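Local coordinates for putative peptide ABC-transport system periplasmic peptide-binding protein (Campylobacter jejuni, PDB 4OEU), which probably captures a metal complex or peptide in the periplasm for uptake by a membrane ABC transporter, at residues A[5-10]-A[190-195]; A[60-65]-A[119-124]; A[393-398]-A[424-429]. All blocks are in the same frame, centred on the assembly; numbering follows the deposited sequence.

Contact 1 (A[5-10]-A[190-195]); sequences DTLIIA and PRLIIK
Parallel strand pairing joins T6-A10 to R191-K195 in a mixed sheet, where strand 6-11 ends the four-strand set 6-11, 191-196, 173-178, 163-169. The short axes approach to 4.4 Å at 14°, and the register is unbroken from T6 opposite R191 to A10 opposite K195. Evidence for the pairing is a ladder in which L7 and I9 turn both their N-H and C=O groups toward the partner: L7 N reaches R191 O at 2.6 Å, I193 N returns to L7 O, I9 N bonds I193 O, and K195 N closes on I9 O at 2.7 Å. D5 extends the ladder by accepting R191 N. On the other edge of strand 6-11, I8 and A10 turn their backbone polar groups to D213 and A214.

On the face of T6, I8 and A10, the R191 side chain bends at chi2 and chi3 (-146° and -66°), which brings its guanidinium back over T6. CG2 of T6 covers one face of that group, while R191 NE makes a weak bond to T6 OG1 at 2.8 Å. The stronger partner of this arginine is E175, and extended K195 runs away to E206. I8 and I193 lie side by side, CG1 of I8 4.0 Å from CB of I193.

The other face is buried and aliphatic. L192 sends CD1 toward its partner strand, 3.7 Å from L7 CB and 3.8 Å from I9 CD1. L32 of helix 30-33 covers L192 and I194, and next to it is N31, a magnesium ligand whose side chain is about 10 Å from that of L192. An N-terminal strand laid parallel beside one about 180 residues later fits the discontinuous sheets of large periplasmic binding proteins.

Contact 2 (A[60-65]-A[119-124]); sequences GLVYDI and KITLFK
L61 and L122 begin the interlocking of two antiparallel strands, 62-67 and 117-122, at neighbouring positions in a five-stranded sheet. The bump at one end is L61: its CD2 methyl rides over the backbone just past the strand, 3.5 Å from K124 C. L122 turns instead into the face of Y63 and I120, its CD1 methyl 3.8 Å from Y63 CE2 and approaching the ring obliquely, while the same methyl also meets G60 O.

Further along that buried face, CB of Y63 and CB of I120 face each other at 4.0 Å, and CD1 of I120 settles against CG1 of I65. F129 extends the packing, meeting the Y63 ring edge-to-face and touching I120. Beneath these residues the backbones are held at Y63 and I120, a hydrogen-bonded pair: Y63 N points at I120 O along a nearly straight line (2.6 Å, 179°), and I120 N returns to Y63 O.

Across the sheet V62 and T121 lie alongside with methyls together, and the V62 side chain crosses that of K119, CG1 3.9 Å from NZ. The lysine folds at chi3 and chi4 (-76° and -64°), curling its tip back so that NZ meets D64 OD1 at 3.0 Å on the syn lone pair, with a weaker bond to OD2. H117 NE2 also bonds OD1. Such a doubly engaged carboxylate probably stays charged; one face is thus apolar, and the other mixes a methyl contact with a salt bridge.

Contact 3 (A[393-398]-A[424-429]); sequences HTFRVF and ALQKAR
A cation-pi stack between R429 and F395 is the core of this buried helix-to-helix contact, which sets helix 395-398 against helix 419-429. The guanidinium lies nearly flat on the phenyl ring: CZ of R429 stands 4.0 Å from the ring centroid, 10° off the ring normal, with the planes inclined by 26°. CZ thus sits almost over the ring centre, while NE lies toward the rim, 3.4 Å from F395 CD1. F395 swings CG opposite its own N (chi1 -170°), which carries the ring across to the second helix, and the arginine turns CG between its backbone N and carbonyl carbon before bending at chi3.

Salt bridges to D391 and E105 hold the guanidinium from outside the stack, and V102 O adds a further bond, which together would fix its rotation over the ring. At the ring's edge, near its plane, Q426 OE1 comes to 3.7 Å from F395 CE1; the amide is steeply turned against the ring. The amide's NE2 is bonded to N430, and its OE1 to a glycerol probably derived from crystallisation.

L425 forms the aliphatic half. Its CD1 methyl sits against T394 O (3.6 Å) and F398 CB (4.1 Å), while CD2 touches T394 OG1, a hydroxyl bonded to P390 O. T394 O also receives the N-H of F398.

Helix 434-450 backs both partners: F444 packs against T394 and L425, and Y440 and Y441 lie on A428. W411 meets the backbone of R396 on the first segment.

The three contacts occupy separate parts of one chain. Contact 1 belongs to the four-stranded mixed sheet, contact 2 to the five-stranded antiparallel sheet, and contact 3 to the packing of helix 395-398 on helix 419-429. Contact 2 is nested inside the long loop that contact 1 closes, and contact 3 follows both. Centres of contacts 1 and 2 lie about 39 Å apart, those of contacts 1 and 3 about 37 Å, the latter two on opposite sides of the chain's centre. Contacts 2 and 3 are neighbours: their nearest atoms are about 6 Å apart, and K124 touches N430, just beyond segment 424-429. That touch places the late helices beside the early antiparallel sheet.

Contact 1 (A[5-10]-A[190-195])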
# COMPACT_ATOMS: atom_id res chain seq x y z
N ASP A 5 -22.82 -14.88 15.17
CA ASP A 5 -22.86 -13.43 15.34
C ASP A 5 -21.45 -12.85 15.45
O ASP A 5 -21.28 -11.67 15.78
CB ASP A 5 -23.67 -13.05 16.58
CG ASP A 5 -22.97 -13.46 17.87
OD1 ASP A 5 -22.36 -14.55 17.91
OD2 ASP A 5 -23.02 -12.67 18.84
N THR A 6 -20.45 -13.68 15.19
CA THR A 6 -19.06 -13.27 15.31
C THR A 6 -18.30 -13.57 14.03
O THR A 6 -18.41 -14.66 13.47
CB THR A 6 -18.35 -13.99 16.49
OG1 THR A 6 -18.93 -13.57 17.73
CG2 THR A 6 -16.86 -13.69 16.49
N LEU A 7 -17.52 -12.60 13.57
CA LEU A 7 -16.68 -12.79 12.40
C LEU A 7 -15.22 -12.66 12.80
O LEU A 7 -14.84 -11.72 13.50
CB LEU A 7 -17.02 -11.78 11.30
CG LEU A 7 -16.64 -12.24 9.89
CD1 LEU A 7 -17.24 -13.60 9.62
CD2 LEU A 7 -17.10 -11.24 8.84
N ILE A 8 -14.40 -13.63 12.38
CA ILE A 8 -12.97 -13.61 12.69
C ILE A 8 -12.14 -13.68 11.41
O ILE A 8 -12.15 -14.68 10.69
CB ILE A 8 -12.58 -14.78 13.62
CG1 ILE A 8 -13.46 -14.76 14.88
CG2 ILE A 8 -11.11 -14.68 14.02
CD1 ILE A 8 -13.11 -15.83 15.89
N ILE A 9 -11.41 -12.60 11.14
CA ILE A 9 -10.59 -12.49 9.95
C ILE A 9 -9.12 -12.30 10.32
O ILE A 9 -8.79 -11.57 11.25
CB ILE A 9 -11.06 -11.32 9.06
CG1 ILE A 9 -12.56 -11.46 8.76
CG2 ILE A 9 -10.25 -11.25 7.77
CD1 ILE A 9 -13.22 -10.18 8.26
N ALA A 10 -8.23 -12.96 9.58
CA ALA A 10 -6.81 -12.79 9.81
C ALA A 10 -6.22 -11.80 8.82
O ALA A 10 -6.54 -11.83 7.63
CB ALA A 10 -6.10 -14.14 9.73
N PRO A 190 -22.60 -8.69 14.18
CA PRO A 190 -22.45 -7.94 15.43
C PRO A 190 -21.06 -7.99 16.06
O PRO A 190 -20.68 -7.04 16.74
CB PRO A 190 -23.47 -8.61 16.36
CG PRO A 190 -24.45 -9.26 15.45
CD PRO A 190 -23.64 -9.72 14.28
N ARG A 191 -20.31 -9.07 15.84
CA ARG A 191 -18.96 -9.13 16.39
C ARG A 191 -17.92 -9.37 15.31
O ARG A 191 -18.07 -10.28 14.48
CB ARG A 191 -18.81 -10.20 17.47
CG ARG A 191 -19.30 -9.79 18.84
CD ARG A 191 -18.43 -10.44 19.91
NE ARG A 191 -18.53 -11.89 19.97
CZ ARG A 191 -17.67 -12.66 20.64
NH1 ARG A 191 -17.82 -13.98 20.65
NH2 ARG A 191 -16.64 -12.11 21.28
N LEU A 192 -16.87 -8.57 15.33
CA LEU A 192 -15.79 -8.68 14.36
C LEU A 192 -14.45 -8.70 15.07
O LEU A 192 -14.13 -7.84 15.88
CB LEU A 192 -15.84 -7.53 13.36
CG LEU A 192 -14.70 -7.55 12.34
CD1 LEU A 192 -14.79 -8.80 11.49
CD2 LEU A 192 -14.74 -6.30 11.47
N ILE A 193 -13.66 -9.72 14.76
CA ILE A 193 -12.33 -9.86 15.31
C ILE A 193 -11.31 -9.83 14.18
O ILE A 193 -11.40 -10.60 13.23
CB ILE A 193 -12.19 -11.16 16.11
CG1 ILE A 193 -13.06 -11.11 17.37
CG2 ILE A 193 -10.72 -11.43 16.45
CD1 ILE A 193 -12.92 -12.32 18.26
N ILE A 194 -10.36 -8.90 14.28
CA ILE A 194 -9.23 -8.87 13.36
C ILE A 194 -8.01 -9.55 14.01
O ILE A 194 -7.37 -8.97 14.88
CB ILE A 194 -8.88 -7.44 12.95
CG1 ILE A 194 -10.08 -6.78 12.27
CG2 ILE A 194 -7.64 -7.42 12.05
CD1 ILE A 194 -10.55 -7.47 11.00
N LYS A 195 -7.71 -10.76 13.57
CA LYS A 195 -6.64 -11.55 14.17
C LYS A 195 -5.33 -11.33 13.42
O LYS A 195 -5.29 -11.42 12.19
CB LYS A 195 -7.02 -13.04 14.18
CG LYS A 195 -6.25 -13.88 15.19
CD LYS A 195 -6.74 -15.32 15.21
CE LYS A 195 -6.02 -16.13 16.30
NZ LYS A 195 -6.49 -17.54 16.38

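Contact 2 (A[60-65]-A[119-124])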
# COMPACT_ATOMS: atom_id res chain seq x y z
N GLY A 60 -10.12 24.12 -10.09
CA GLY A 60 -9.75 23.03 -9.20
C GLY A 60 -9.16 23.47 -7.87
O GLY A 60 -8.59 22.65 -7.14
N LEU A 61 -9.30 24.75 -7.53
CA LEU A 61 -8.71 25.26 -6.30
C LEU A 61 -9.70 25.36 -5.13
O LEU A 61 -9.29 25.47 -3.97
CB LEU A 61 -8.08 26.64 -6.54
CG LEU A 61 -7.00 26.67 -7.63
CD1 LEU A 61 -6.57 28.10 -7.92
CD2 LEU A 61 -5.82 25.82 -7.22
N VAL A 62 -10.99 25.28 -5.43
CA VAL A 62 -12.01 25.42 -4.39
C VAL A 62 -12.94 24.22 -4.35
O VAL A 62 -13.57 23.88 -5.35
CB VAL A 62 -12.85 26.71 -4.59
CG1 VAL A 62 -14.03 26.73 -3.64
CG2 VAL A 62 -11.98 27.94 -4.40
N TYR A 63 -13.00 23.58 -3.19
CA TYR A 63 -13.89 22.45 -2.96
C TYR A 63 -15.00 22.82 -1.99
O TYR A 63 -14.74 23.20 -0.85
CB TYR A 63 -13.11 21.25 -2.41
CG TYR A 63 -12.25 20.53 -3.43
CD1 TYR A 63 -12.61 19.27 -3.90
CD2 TYR A 63 -11.07 21.08 -3.89
CE1 TYR A 63 -11.83 18.60 -4.82
CE2 TYR A 63 -10.28 20.42 -4.81
CZ TYR A 63 -10.67 19.18 -5.27
OH TYR A 63 -9.87 18.52 -6.19
N ASP A 64 -16.24 22.74 -2.46
CA ASP A 64 -17.39 22.87 -1.58
C ASP A 64 -17.91 21.48 -1.25
O ASP A 64 -18.30 20.72 -2.13
CB ASP A 64 -18.48 23.73 -2.22
CG ASP A 64 -18.14 25.21 -2.19
OD1 ASP A 64 -18.24 25.82 -1.11
OD2 ASP A 64 -17.76 25.76 -3.25
N ILE A 65 -17.89 21.15 0.04
CA ILE A 65 -18.28 19.82 0.48
C ILE A 65 -19.52 19.90 1.37
O ILE A 65 -19.56 20.65 2.35
CB ILE A 65 -17.15 19.15 1.29
CG1 ILE A 65 -15.81 19.22 0.54
CG2 ILE A 65 -17.53 17.72 1.63
CD1 ILE A 65 -15.72 18.34 -0.69
N LYS A 119 -15.90 24.60 3.11
CA LYS A 119 -15.24 25.06 1.89
C LYS A 119 -13.72 24.93 1.99
O LYS A 119 -13.09 25.54 2.85
CB LYS A 119 -15.60 26.52 1.58
CG LYS A 119 -14.98 27.04 0.29
CD LYS A 119 -15.10 28.55 0.16
CE LYS A 119 -16.51 28.97 -0.22
NZ LYS A 119 -16.87 28.45 -1.58
N ILE A 120 -13.15 24.12 1.11
CA ILE A 120 -11.72 23.89 1.11
C ILE A 120 -11.05 24.60 -0.07
O ILE A 120 -11.44 24.41 -1.23
CB ILE A 120 -11.40 22.39 1.04
CG1 ILE A 120 -12.17 21.63 2.13
CG2 ILE A 120 -9.90 22.14 1.17
CD1 ILE A 120 -12.23 20.13 1.90
N THR A 121 -10.05 25.42 0.24
CA THR A 121 -9.31 26.13 -0.80
C THR A 121 -7.86 25.65 -0.89
O THR A 121 -7.20 25.44 0.14
CB THR A 121 -9.34 27.65 -0.55
OG1 THR A 121 -10.70 28.07 -0.33
CG2 THR A 121 -8.78 28.40 -1.74
N LEU A 122 -7.36 25.51 -2.11
CA LEU A 122 -6.04 24.95 -2.34
C LEU A 122 -5.09 26.01 -2.90
O LEU A 122 -5.53 26.93 -3.60
CB LEU A 122 -6.13 23.79 -3.33
CG LEU A 122 -6.98 22.57 -2.98
CD1 LEU A 122 -6.75 21.45 -3.99
CD2 LEU A 122 -6.73 22.11 -1.57
N PHE A 123 -3.80 25.89 -2.60
CA PHE A 123 -2.80 26.73 -3.24
C PHE A 123 -2.64 26.36 -4.71
O PHE A 123 -2.44 27.22 -5.57
CB PHE A 123 -1.45 26.63 -2.53
CG PHE A 123 -1.41 27.31 -1.20
CD1 PHE A 123 -1.42 28.70 -1.12
CD2 PHE A 123 -1.35 26.58 -0.02
CE1 PHE A 123 -1.37 29.34 0.10
CE2 PHE A 123 -1.30 27.22 1.21
CZ PHE A 123 -1.31 28.60 1.27
N LYS A 124 -2.71 25.07 -4.98
CA LYS A 124 -2.50 24.53 -6.32
C LYS A 124 -3.48 23.38 -6.51
O LYS A 124 -3.92 22.78 -5.53
CB LYS A 124 -1.05 24.04 -6.48
CG LYS A 124 -0.00 25.13 -6.42
CD LYS A 124 1.39 24.52 -6.29
CE LYS A 124 2.40 25.53 -5.76
NZ LYS A 124 3.71 24.88 -5.44

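Contact 3 (A[393-398]-A[424-429])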
# COMPACT_ATOMS: atom_id res chain seq x y z
N HIS A 393 0.91 5.74 -4.27
CA HIS A 393 2.09 4.93 -3.98
C HIS A 393 3.26 5.26 -4.90
O HIS A 393 4.14 4.42 -5.11
CB HIS A 393 1.77 3.44 -4.04
CG HIS A 393 1.03 2.93 -2.84
ND1 HIS A 393 1.02 1.60 -2.48
CD2 HIS A 393 0.27 3.58 -1.92
CE1 HIS A 393 0.29 1.45 -1.39
NE2 HIS A 393 -0.18 2.64 -1.03
N THR A 394 3.28 6.47 -5.44
CA THR A 394 4.43 6.90 -6.22
C THR A 394 5.18 8.04 -5.54
O THR A 394 6.41 7.98 -5.43
CB THR A 394 4.03 7.33 -7.66
OG1 THR A 394 2.95 8.28 -7.62
CG2 THR A 394 3.63 6.11 -8.50
N PHE A 395 4.47 9.06 -5.06
CA PHE A 395 5.14 10.24 -4.49
C PHE A 395 5.99 9.89 -3.27
O PHE A 395 7.20 10.15 -3.26
CB PHE A 395 4.12 11.32 -4.13
CG PHE A 395 4.75 12.65 -3.76
CD1 PHE A 395 5.12 13.55 -4.76
CD2 PHE A 395 4.97 12.99 -2.43
CE1 PHE A 395 5.71 14.77 -4.43
CE2 PHE A 395 5.56 14.21 -2.10
CZ PHE A 395 5.93 15.10 -3.09
N ARG A 396 5.38 9.29 -2.25
CA ARG A 396 6.11 8.93 -1.03
C ARG A 396 7.18 7.86 -1.28
O ARG A 396 8.14 7.74 -0.52
CB ARG A 396 5.13 8.47 0.05
CG ARG A 396 4.48 9.62 0.81
CD ARG A 396 3.31 9.15 1.66
NE ARG A 396 2.25 8.58 0.81
CZ ARG A 396 1.07 8.15 1.26
NH1 ARG A 396 0.78 8.24 2.55
NH2 ARG A 396 0.18 7.64 0.42
N VAL A 397 7.01 7.09 -2.36
CA VAL A 397 7.90 5.98 -2.66
C VAL A 397 9.12 6.37 -3.50
O VAL A 397 10.22 5.86 -3.27
CB VAL A 397 7.11 4.85 -3.36
CG1 VAL A 397 8.04 3.72 -3.82
CG2 VAL A 397 6.05 4.30 -2.43
N PHE A 398 8.93 7.29 -4.45
CA PHE A 398 10.00 7.60 -5.42
C PHE A 398 10.54 9.03 -5.39
O PHE A 398 11.67 9.28 -5.84
CB PHE A 398 9.52 7.30 -6.83
CG PHE A 398 9.08 5.89 -7.03
CD1 PHE A 398 10.01 4.87 -7.16
CD2 PHE A 398 7.73 5.58 -7.07
CE1 PHE A 398 9.60 3.55 -7.34
CE2 PHE A 398 7.31 4.26 -7.26
CZ PHE A 398 8.24 3.25 -7.40
N ALA A 424 8.31 15.17 -12.63
CA ALA A 424 7.17 14.50 -13.25
C ALA A 424 6.06 14.20 -12.23
O ALA A 424 4.89 14.39 -12.52
CB ALA A 424 7.61 13.23 -13.95
N LEU A 425 6.45 13.74 -11.04
CA LEU A 425 5.46 13.38 -10.03
C LEU A 425 4.78 14.61 -9.43
O LEU A 425 3.59 14.59 -9.12
CB LEU A 425 6.10 12.55 -8.92
CG LEU A 425 6.53 11.12 -9.28
CD1 LEU A 425 7.06 10.40 -8.06
CD2 LEU A 425 5.37 10.35 -9.91
N GLN A 426 5.55 15.69 -9.25
CA GLN A 426 5.00 16.92 -8.69
C GLN A 426 4.03 17.60 -9.66
O GLN A 426 2.95 18.05 -9.26
CB GLN A 426 6.13 17.88 -8.33
CG GLN A 426 5.66 19.12 -7.58
CD GLN A 426 5.14 18.77 -6.20
OE1 GLN A 426 5.90 18.33 -5.33
NE2 GLN A 426 3.83 18.97 -5.98
N LYS A 427 4.42 17.67 -10.93
CA LYS A 427 3.57 18.27 -11.94
C LYS A 427 2.33 17.41 -12.19
O LYS A 427 1.24 17.94 -12.38
CB LYS A 427 4.34 18.47 -13.25
CG LYS A 427 5.41 19.55 -13.18
CD LYS A 427 5.73 20.11 -14.56
CE LYS A 427 6.23 21.55 -14.46
NZ LYS A 427 5.33 22.38 -13.61
N ALA A 428 2.50 16.09 -12.13
CA ALA A 428 1.38 15.18 -12.33
C ALA A 428 0.34 15.31 -11.22
O ALA A 428 -0.87 15.27 -11.48
CB ALA A 428 1.86 13.75 -12.42
N ARG A 429 0.80 15.48 -9.98
CA ARG A 429 -0.11 15.55 -8.85
C ARG A 429 -0.74 16.94 -8.74
O ARG A 429 -1.72 17.11 -8.02
CB ARG A 429 0.60 15.19 -7.54
CG ARG A 429 1.37 16.33 -6.88
CD ARG A 429 2.45 15.82 -5.92
NE ARG A 429 1.93 14.83 -4.97
CZ ARG A 429 1.55 15.11 -3.72
NH1 ARG A 429 1.09 14.13 -2.94
NH2 ARG A 429 1.61 16.35 -3.25